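Local coordinates for protein fiber KNOB domain (PDB 4D63) that forms the trimeric head of the turkey adenovirus 3 fibre, binds sialic acid and thereby probably attaches the virus to glycans on host cells, at residues A[58-66]-A[98-106]; A[123-131]-A[176-186]. One frame throughout, in Å; residues are numbered along the deposited sequence.

Interaction 1: residues A[58-66]-A[98-106]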
loop_
_atom_site.group_PDB
_atom_site.type_symbol
_atom_site.label_atom_id
_atom_site.label_comp_id
_atom_site.label_asym_id
_atom_site.label_seq_id
_atom_site.Cartn_x
_atom_site.Cartn_y
_atom_site.Cartn_z
ATOM N N VAL A 58 20.374 -9.177 -7.954
ATOM C CA VAL A 58 21.670 -8.753 -7.476
ATOM C C VAL A 58 21.885 -7.318 -7.925
ATOM O O VAL A 58 21.501 -6.944 -9.037
ATOM C CB VAL A 58 22.788 -9.677 -8.016
ATOM C CG1 VAL A 58 24.147 -9.229 -7.496
ATOM C CG2 VAL A 58 22.509 -11.123 -7.589
ATOM N N THR A 59 22.469 -6.509 -7.040
ATOM C CA THR A 59 22.723 -5.102 -7.329
ATOM C C THR A 59 24.101 -4.907 -7.937
ATOM O O THR A 59 24.900 -5.833 -7.971
ATOM C CB THR A 59 22.665 -4.244 -6.048
ATOM O OG1 THR A 59 23.801 -4.537 -5.234
ATOM C CG2 THR A 59 21.364 -4.517 -5.234
ATOM N N LYS A 60 24.360 -3.675 -8.375
ATOM C CA LYS A 60 25.658 -3.227 -8.894
ATOM C C LYS A 60 26.823 -3.514 -7.961
ATOM O O LYS A 60 27.937 -3.688 -8.413
ATOM C CB LYS A 60 25.648 -1.712 -9.176
ATOM C CG LYS A 60 25.516 -1.298 -10.640
ATOM C CD LYS A 60 25.416 0.235 -10.756
ATOM C CE LYS A 60 25.904 0.787 -12.102
ATOM N NZ LYS A 60 25.030 0.430 -13.275
ATOM N N THR A 61 26.580 -3.515 -6.658
ATOM C CA THR A 61 27.639 -3.796 -5.702
ATOM C C THR A 61 27.552 -5.245 -5.255
ATOM O O THR A 61 28.088 -5.596 -4.215
ATOM C CB THR A 61 27.559 -2.863 -4.467
ATOM O OG1 THR A 61 26.401 -3.166 -3.686
ATOM C CG2 THR A 61 27.499 -1.410 -4.891
ATOM N N ALA A 62 26.869 -6.085 -6.028
ATOM C CA ALA A 62 26.755 -7.497 -5.707
ATOM C C ALA A 62 25.948 -7.800 -4.436
ATOM O O ALA A 62 26.047 -8.912 -3.896
ATOM C CB ALA A 62 28.137 -8.127 -5.609
ATOM N N LYS A 63 25.148 -6.844 -3.948
ATOM C CA LYS A 63 24.183 -7.175 -2.901
ATOM C C LYS A 63 23.139 -8.100 -3.519
ATOM O O LYS A 63 22.678 -7.880 -4.620
ATOM C CB LYS A 63 23.518 -5.939 -2.269
ATOM C CG LYS A 63 22.794 -6.306 -0.975
ATOM C CD LYS A 63 22.064 -5.161 -0.257
ATOM C CE LYS A 63 21.961 -5.452 1.247
ATOM N NZ LYS A 63 20.570 -5.502 1.792
ATOM N N VAL A 64 22.775 -9.134 -2.788
ATOM C CA VAL A 64 21.777 -10.102 -3.213
ATOM C C VAL A 64 20.465 -9.740 -2.506
ATOM O O VAL A 64 20.434 -9.637 -1.269
ATOM C CB VAL A 64 22.217 -11.525 -2.791
ATOM C CG1 VAL A 64 21.153 -12.569 -3.096
ATOM C CG2 VAL A 64 23.546 -11.883 -3.458
ATOM N N LEU A 65 19.401 -9.565 -3.300
ATOM C CA LEU A 65 18.053 -9.357 -2.773
ATOM C C LEU A 65 17.243 -10.586 -3.062
ATOM O O LEU A 65 16.843 -10.836 -4.208
ATOM C CB LEU A 65 17.367 -8.136 -3.401
ATOM C CG LEU A 65 18.174 -6.850 -3.443
ATOM C CD1 LEU A 65 17.347 -5.778 -4.126
ATOM C CD2 LEU A 65 18.628 -6.391 -2.058
ATOM N N ARG A 66 16.964 -11.337 -2.011
ATOM C CA ARG A 66 16.265 -12.573 -2.162
ATOM C C ARG A 66 14.750 -12.375 -2.086
ATOM O O ARG A 66 14.246 -11.514 -1.356
ATOM C CB ARG A 66 16.768 -13.569 -1.108
ATOM C CG ARG A 66 18.199 -14.018 -1.399
ATOM C CD ARG A 66 18.869 -14.653 -0.202
ATOM N NE ARG A 66 17.995 -15.600 0.507
ATOM C CZ ARG A 66 17.388 -15.391 1.688
ATOM N NH1 ARG A 66 17.518 -14.243 2.361
ATOM N NH2 ARG A 66 16.630 -16.360 2.211
ATOM N N ILE A 98 16.067 -3.797 4.275
ATOM C CA ILE A 98 16.870 -3.953 3.056
ATOM C C ILE A 98 17.676 -2.660 2.853
ATOM O O ILE A 98 17.120 -1.589 2.647
ATOM C CB ILE A 98 16.030 -4.223 1.799
ATOM C CG1 ILE A 98 15.298 -5.562 1.940
ATOM C CG2 ILE A 98 16.932 -4.219 0.563
ATOM C CD1 ILE A 98 14.167 -5.722 0.950
ATOM N N GLU A 99 18.982 -2.767 2.901
ATOM C CA GLU A 99 19.838 -1.601 2.904
ATOM C C GLU A 99 20.407 -1.376 1.523
ATOM O O GLU A 99 21.069 -2.243 0.983
ATOM C CB GLU A 99 20.979 -1.801 3.903
ATOM C CG GLU A 99 20.486 -2.074 5.316
ATOM C CD GLU A 99 21.610 -2.335 6.292
ATOM O OE1 GLU A 99 22.574 -3.022 5.893
ATOM O OE2 GLU A 99 21.521 -1.867 7.453
ATOM N N LEU A 100 20.127 -0.212 0.952
ATOM C CA LEU A 100 20.625 0.141 -0.361
ATOM C C LEU A 100 21.484 1.399 -0.263
ATOM O O LEU A 100 21.035 2.433 0.253
ATOM C CB LEU A 100 19.442 0.348 -1.313
ATOM C CG LEU A 100 18.602 -0.916 -1.556
ATOM C CD1 LEU A 100 17.271 -0.541 -2.196
ATOM C CD2 LEU A 100 19.370 -1.933 -2.422
ATOM N N ARG A 101 22.725 1.300 -0.723
ATOM C CA ARG A 101 23.694 2.399 -0.627
ATOM C C ARG A 101 23.718 3.178 -1.921
ATOM O O ARG A 101 23.176 2.719 -2.913
ATOM C CB ARG A 101 25.093 1.837 -0.347
ATOM C CG ARG A 101 25.165 0.995 0.921
ATOM C CD ARG A 101 26.575 0.813 1.471
ATOM N NE ARG A 101 26.638 1.285 2.862
ATOM C CZ ARG A 101 27.193 2.435 3.267
ATOM N NH1 ARG A 101 27.794 3.268 2.419
ATOM N NH2 ARG A 101 27.157 2.759 4.548
ATOM N N SER A 102 24.392 4.330 -1.898
ATOM C CA SER A 102 24.590 5.212 -3.046
ATOM C C SER A 102 25.065 4.469 -4.267
ATOM O O SER A 102 24.558 4.678 -5.346
ATOM C CB SER A 102 25.682 6.268 -2.755
ATOM O OG SER A 102 25.406 7.032 -1.597
ATOM N N ALA A 103 26.067 3.622 -4.073
ATOM C CA ALA A 103 26.699 2.873 -5.154
ATOM C C ALA A 103 25.772 1.868 -5.885
ATOM O O ALA A 103 26.081 1.464 -7.021
ATOM C CB ALA A 103 27.931 2.157 -4.608
ATOM N N ASP A 104 24.665 1.467 -5.235
ATOM C CA ASP A 104 23.576 0.693 -5.878
ATOM C C ASP A 104 22.631 1.538 -6.802
ATOM O O ASP A 104 21.827 0.969 -7.557
ATOM C CB ASP A 104 22.736 -0.031 -4.808
ATOM C CG ASP A 104 23.552 -1.001 -3.958
ATOM O OD1 ASP A 104 24.158 -1.889 -4.557
ATOM O OD2 ASP A 104 23.588 -0.885 -2.692
ATOM N N PHE A 105 22.718 2.874 -6.742
ATOM C CA PHE A 105 21.838 3.748 -7.532
ATOM C C PHE A 105 22.513 4.285 -8.770
ATOM O O PHE A 105 23.738 4.452 -8.817
ATOM C CB PHE A 105 21.389 4.988 -6.745
ATOM C CG PHE A 105 20.780 4.683 -5.417
ATOM C CD1 PHE A 105 19.828 3.687 -5.290
ATOM C CD2 PHE A 105 21.166 5.392 -4.292
ATOM C CE1 PHE A 105 19.277 3.395 -4.053
ATOM C CE2 PHE A 105 20.630 5.102 -3.057
ATOM C CZ PHE A 105 19.680 4.103 -2.937
ATOM N N LEU A 106 21.691 4.616 -9.752
ATOM C CA LEU A 106 22.162 5.314 -10.935
ATOM C C LEU A 106 22.399 6.771 -10.624
ATOM O O LEU A 106 21.752 7.355 -9.741
ATOM C CB LEU A 106 21.167 5.198 -12.092
ATOM C CG LEU A 106 20.966 3.789 -12.637
ATOM C CD1 LEU A 106 20.056 3.846 -13.845
ATOM C CD2 LEU A 106 22.273 3.107 -13.009
HETATM O O HOH W 1 22.261 -1.678 -8.192
#

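Interaction 2: residues A[123-131]-A[176-186]. With SIA (N-acetyl-alpha-neuraminic acid), chain B.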
loop_
_atom_site.group_PDB
_atom_site.type_symbol
_atom_site.label_atom_id
_atom_site.label_comp_id
_atom_site.label_asym_id
_atom_site.label_seq_id
_atom_site.Cartn_x
_atom_site.Cartn_y
_atom_site.Cartn_z
ATOM N N ARG A 123 11.333 -10.237 -14.716
ATOM C CA ARG A 123 11.157 -9.026 -15.526
ATOM C C ARG A 123 9.692 -8.686 -15.546
ATOM O O ARG A 123 8.920 -9.298 -16.307
ATOM C CB ARG A 123 11.634 -9.240 -16.962
ATOM C CG ARG A 123 13.112 -9.536 -17.057
ATOM C CD ARG A 123 13.641 -9.556 -18.489
ATOM N NE ARG A 123 15.084 -9.270 -18.482
ATOM C CZ ARG A 123 16.066 -10.162 -18.299
ATOM N NH1 ARG A 123 15.794 -11.450 -18.130
ATOM N NH2 ARG A 123 17.343 -9.745 -18.298
ATOM N N VAL A 124 9.320 -7.731 -14.684
ATOM C CA VAL A 124 7.921 -7.338 -14.466
ATOM C C VAL A 124 7.780 -5.837 -14.435
ATOM O O VAL A 124 8.676 -5.123 -13.996
ATOM C CB VAL A 124 7.338 -7.852 -13.133
ATOM C CG1 VAL A 124 7.184 -9.353 -13.148
ATOM C CG2 VAL A 124 8.183 -7.446 -11.935
ATOM N N GLU A 125 6.640 -5.381 -14.922
ATOM C CA GLU A 125 6.184 -4.034 -14.712
ATOM C C GLU A 125 5.180 -4.098 -13.536
ATOM O O GLU A 125 4.002 -4.416 -13.737
ATOM C CB GLU A 125 5.514 -3.512 -15.990
ATOM C CG GLU A 125 6.442 -3.214 -17.172
ATOM C CD GLU A 125 7.566 -2.217 -16.873
ATOM O OE1 GLU A 125 7.391 -1.270 -16.046
ATOM O OE2 GLU A 125 8.653 -2.383 -17.489
ATOM N N SER A 126 5.640 -3.846 -12.312
ATOM C CA SER A 126 4.794 -4.028 -11.135
ATOM C C SER A 126 3.905 -2.792 -10.867
ATOM O O SER A 126 4.132 -1.694 -11.423
ATOM C CB SER A 126 5.662 -4.256 -9.899
ATOM O OG SER A 126 6.203 -3.029 -9.452
ATOM N N PRO A 127 2.911 -2.944 -9.990
ATOM C CA PRO A 127 2.335 -1.707 -9.499
ATOM C C PRO A 127 3.282 -1.081 -8.486
ATOM O O PRO A 127 4.355 -1.639 -8.161
ATOM C CB PRO A 127 1.009 -2.133 -8.850
ATOM C CG PRO A 127 1.008 -3.631 -8.917
ATOM C CD PRO A 127 2.393 -4.097 -9.261
ATOM N N THR A 128 2.888 0.108 -8.052
ATOM C CA THR A 128 3.613 0.880 -7.049
ATOM C C THR A 128 3.134 0.451 -5.695
ATOM O O THR A 128 1.916 0.357 -5.470
ATOM C CB THR A 128 3.355 2.384 -7.188
ATOM O OG1 THR A 128 3.747 2.847 -8.511
ATOM C CG2 THR A 128 4.130 3.126 -6.149
ATOM N N ILE A 129 4.092 0.175 -4.801
ATOM C CA ILE A 129 3.787 -0.087 -3.402
ATOM C C ILE A 129 4.435 0.934 -2.505
ATOM O O ILE A 129 5.582 1.309 -2.713
ATOM C CB ILE A 129 4.124 -1.550 -2.932
ATOM C CG1 ILE A 129 5.603 -1.819 -2.863
ATOM C CG2 ILE A 129 3.477 -2.574 -3.858
ATOM C CD1 ILE A 129 5.892 -3.085 -2.101
ATOM N N PRO A 130 3.673 1.431 -1.501
ATOM C CA PRO A 130 4.292 2.282 -0.508
ATOM C C PRO A 130 4.993 1.472 0.587
ATOM O O PRO A 130 4.538 0.386 0.948
ATOM C CB PRO A 130 3.121 3.084 0.061
ATOM C CG PRO A 130 1.899 2.657 -0.701
ATOM C CD PRO A 130 2.209 1.353 -1.328
ATOM N N VAL A 131 6.066 2.024 1.123
ATOM C CA VAL A 131 6.905 1.322 2.089
ATOM C C VAL A 131 7.405 2.311 3.145
ATOM O O VAL A 131 7.249 3.519 2.974
ATOM C CB VAL A 131 8.120 0.632 1.408
ATOM C CG1 VAL A 131 7.648 -0.318 0.338
ATOM C CG2 VAL A 131 9.075 1.651 0.825
ATOM N N ILE A 176 14.858 0.079 3.449
ATOM C CA ILE A 176 13.459 -0.294 3.335
ATOM C C ILE A 176 13.155 -1.177 4.521
ATOM O O ILE A 176 13.683 -2.273 4.623
ATOM C CB ILE A 176 13.169 -1.036 2.021
ATOM C CG1 ILE A 176 13.521 -0.141 0.835
ATOM C CG2 ILE A 176 11.697 -1.473 1.955
ATOM C CD1 ILE A 176 13.488 -0.873 -0.471
ATOM N N LYS A 177 12.289 -0.683 5.409
ATOM C CA LYS A 177 11.972 -1.335 6.687
ATOM C C LYS A 177 10.687 -2.160 6.661
ATOM O O LYS A 177 10.332 -2.778 7.659
ATOM C CB LYS A 177 11.782 -0.258 7.748
ATOM C CG LYS A 177 12.952 0.670 7.843
ATOM C CD LYS A 177 14.105 0.002 8.539
ATOM C CE LYS A 177 14.799 0.968 9.485
ATOM N NZ LYS A 177 13.845 1.605 10.438
ATOM N N SER A 178 9.990 -2.080 5.530
ATOM C CA SER A 178 8.743 -2.767 5.246
ATOM C C SER A 178 8.993 -4.108 4.571
ATOM O O SER A 178 9.925 -4.228 3.795
ATOM C CB SER A 178 7.968 -1.946 4.192
ATOM O OG SER A 178 7.052 -1.084 4.794
ATOM N N VAL A 179 8.091 -5.067 4.787
ATOM C CA VAL A 179 8.061 -6.299 4.010
ATOM C C VAL A 179 7.285 -6.053 2.707
ATOM O O VAL A 179 6.065 -5.771 2.722
ATOM C CB VAL A 179 7.398 -7.461 4.790
ATOM C CG1 VAL A 179 7.444 -8.743 3.957
ATOM C CG2 VAL A 179 8.102 -7.667 6.111
ATOM N N MET A 180 7.999 -6.142 1.596
ATOM C CA MET A 180 7.482 -5.797 0.277
ATOM C C MET A 180 6.927 -7.017 -0.419
ATOM O O MET A 180 7.626 -7.997 -0.586
ATOM C CB MET A 180 8.597 -5.242 -0.616
ATOM C CG MET A 180 9.126 -3.886 -0.126
ATOM S SD MET A 180 10.161 -3.032 -1.332
ATOM C CE MET A 180 11.430 -4.274 -1.577
ATOM N N LEU A 181 5.696 -6.917 -0.890
ATOM C CA LEU A 181 5.145 -7.913 -1.803
ATOM C C LEU A 181 4.419 -7.198 -2.951
ATOM O O LEU A 181 3.630 -6.294 -2.727
ATOM C CB LEU A 181 4.195 -8.869 -1.062
ATOM C CG LEU A 181 3.438 -9.879 -1.950
ATOM C CD1 LEU A 181 3.209 -11.157 -1.154
ATOM C CD2 LEU A 181 2.115 -9.305 -2.470
ATOM N N PHE A 182 4.721 -7.614 -4.174
ATOM C CA PHE A 182 4.125 -7.064 -5.349
ATOM C C PHE A 182 3.218 -8.100 -5.957
ATOM O O PHE A 182 3.657 -9.232 -6.209
ATOM C CB PHE A 182 5.209 -6.700 -6.386
ATOM C CG PHE A 182 6.219 -5.688 -5.901
ATOM C CD1 PHE A 182 7.306 -6.076 -5.149
ATOM C CD2 PHE A 182 6.069 -4.333 -6.204
ATOM C CE1 PHE A 182 8.224 -5.135 -4.720
ATOM C CE2 PHE A 182 6.978 -3.414 -5.779
ATOM C CZ PHE A 182 8.050 -3.811 -5.029
ATOM N N THR A 183 1.985 -7.711 -6.233
ATOM C CA THR A 183 1.104 -8.477 -7.105
ATOM C C THR A 183 1.183 -7.845 -8.518
ATOM O O THR A 183 0.922 -6.661 -8.671
ATOM C CB THR A 183 -0.344 -8.467 -6.615
ATOM O OG1 THR A 183 -0.424 -9.059 -5.302
ATOM C CG2 THR A 183 -1.242 -9.239 -7.623
ATOM N N CYS A 184 1.575 -8.634 -9.528
ATOM C CA CYS A 184 1.826 -8.136 -10.873
ATOM C C CYS A 184 0.951 -8.836 -11.921
ATOM O O CYS A 184 0.691 -10.040 -11.809
ATOM C CB CYS A 184 3.276 -8.365 -11.221
ATOM S SG CYS A 184 4.406 -7.764 -9.972
ATOM N N LEU A 185 0.508 -8.081 -12.924
ATOM C CA LEU A 185 -0.150 -8.644 -14.104
ATOM C C LEU A 185 0.842 -8.794 -15.248
ATOM O O LEU A 185 1.516 -7.838 -15.630
ATOM C CB LEU A 185 -1.313 -7.775 -14.577
ATOM C CG LEU A 185 -2.541 -7.812 -13.671
ATOM C CD1 LEU A 185 -3.707 -7.128 -14.364
ATOM C CD2 LEU A 185 -2.909 -9.237 -13.300
ATOM N N ILE A 186 0.924 -10.009 -15.780
ATOM C CA ILE A 186 1.749 -10.311 -16.934
ATOM C C ILE A 186 0.876 -10.297 -18.191
ATOM O O ILE A 186 -0.195 -10.902 -18.198
ATOM C CB ILE A 186 2.410 -11.686 -16.778
ATOM C CG1 ILE A 186 3.114 -11.785 -15.421
ATOM C CG2 ILE A 186 3.375 -11.949 -17.933
ATOM C CD1 ILE A 186 3.970 -10.584 -15.073
HETATM C C1 SIA B . 12.602 -1.895 -22.940
HETATM C C2 SIA B . 11.159 -1.800 -23.423
HETATM C C3 SIA B . 10.227 -2.707 -22.595
HETATM C C4 SIA B . 9.892 -2.115 -21.219
HETATM C C5 SIA B . 9.307 -0.726 -21.428
HETATM C C6 SIA B . 10.363 0.138 -22.135
HETATM C C7 SIA B . 9.906 1.564 -22.446
HETATM C C8 SIA B . 10.824 2.291 -23.448
HETATM C C9 SIA B . 10.097 2.707 -24.731
HETATM C C10 SIA B . 7.598 0.231 -19.948
HETATM C C11 SIA B . 7.181 0.604 -18.542
HETATM N N5 SIA B . 8.838 -0.222 -20.143
HETATM O O1A SIA B . 12.916 -2.853 -22.194
HETATM O O1B SIA B . 13.440 -1.036 -23.316
HETATM O O2 SIA B . 11.120 -2.154 -24.825
HETATM O O4 SIA B . 8.949 -2.919 -20.473
HETATM O O6 SIA B . 10.657 -0.460 -23.398
HETATM O O7 SIA B . 8.565 1.484 -22.963
HETATM O O8 SIA B . 11.397 3.477 -22.886
HETATM O O9 SIA B . 11.058 3.022 -25.749
HETATM O O10 SIA B . 6.815 0.335 -20.863
HETATM O O HOH W 2 1.579 -5.426 -12.673
#

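Interaction 1: residues A[58-66]-A[98-106]
Thr59 and Thr61 both donate their hydroxyls to one carboxylate oxygen, Asp104 OD1, and these hydrogen bonds are the polar heart of the contact. Thr59 OG1 lies 2.8 Å from Asp104 OD1 and reaches it from above the carboxylate plane, 41° out of it, whereas Thr61 OG1, 2.7 Å from the same Asp104 OD1, arrives on the syn side and closer to the plane. Both threonines place OG1 between their own backbone N and carbonyl carbon (chi1 71° and 68°), which turns the two hydroxyls toward the same acceptor. While donating to Asp104, Thr59 OG1 accepts Lys63 N at 3.0 Å and Thr61 N at 3.3 Å, the latter an ST turn. Asp104 OD2 takes the backbone N of Arg101 at 3.1 Å through its anti lone pair, so the carboxylate is fixed from both segments. A water joins Lys60 N to Asp104 O. Lys63 runs extended as far as CE and bends at its last torsion, where NZ makes a weak hydrogen bond to Glu99 O at 3.4 Å; the Glu99 carboxylate itself pairs with Lys175. Of the apolar contacts, Thr61 CG2 meets Ala103 CB at 3.6 Å beside the carboxylate, and Leu65 CD2 touches Ile98 CG2 at 3.8 Å near Lys63. Segment 58-66 is a beta hairpin closed by a type I turn with a G1-type bulge at left-handed Ala62, its threonines bonded to the aspartate ending the 3-10 segment 102-104.

Interaction 2: residues A[123-131]-A[176-186]
Ser126 OG, which brushes the Phe182 ring obliquely at 3.5 Å from Phe182 CD2, is gripped twice: it donates to Pro127 O at 2.6 Å and accepts the backbone N of Leu151 on strand 142-154. Pro127 O itself lies at the edge of the same ring, in its plane. One face of the ring is covered by Ile129, whose CD1 stands 4.0 Å from the ring centroid of Phe182 and 21° off the normal, a CH-pi contact. Ile129 sets CG1 between its backbone N and carbonyl carbon (chi1 70°), which carries CD1 over the ring and also against Met180 CB, 3.8 Å away. Val131 CG1 continues this packing on Met180 CG, while Val131 CB meets Ser178 CB at 3.8 Å; Ser178 OG is held by Gln132 N. Toward the other end, Cys184 SG rests on Ser126 CB at 3.7 Å, and Val124 CG1 reaches Ile186 CD1. A water bridges Glu125 O and Leu185 N. The Glu125 side chain leads away to the ligand, its OE2 accepting O4 of the bound N-acetyl-alpha-neuraminic acid at 3.0 Å, with Arg150 and Thr152 holding OE1 and Val153 N bonding OE2. With no direct hydrogen bond between them, the segments are held mainly by shape and hydrophobic burial, which leaves the polar atoms of Ser126 and Glu125 to strand 142-154, whose residues position Glu125 for the sugar.

Interaction 1 closes before interaction 2 opens along the chain, and their centres lie about 17 Å apart on opposite sides of the chain's centre. Interaction 1 sets the 53-59/64-71 hairpin against strand 98-101, and interaction 2 the run into strand 129-137 against strand 181-185; 98-101 and 181-185 are outermost within the chain. Strands far apart in the sheet order thus meet through side chains, consistent with a sheet closing over on itself as in a beta-sandwich. The contacts touch through a probable hydrogen bond of 2.9 Å from Ile98 N to Ile176 O and packing of Ile98 on Met180. Interaction 2 also reaches the trimer interface, where Thr128 OG1 is hydrogen-bonded to Val179 N of a neighbouring subunit.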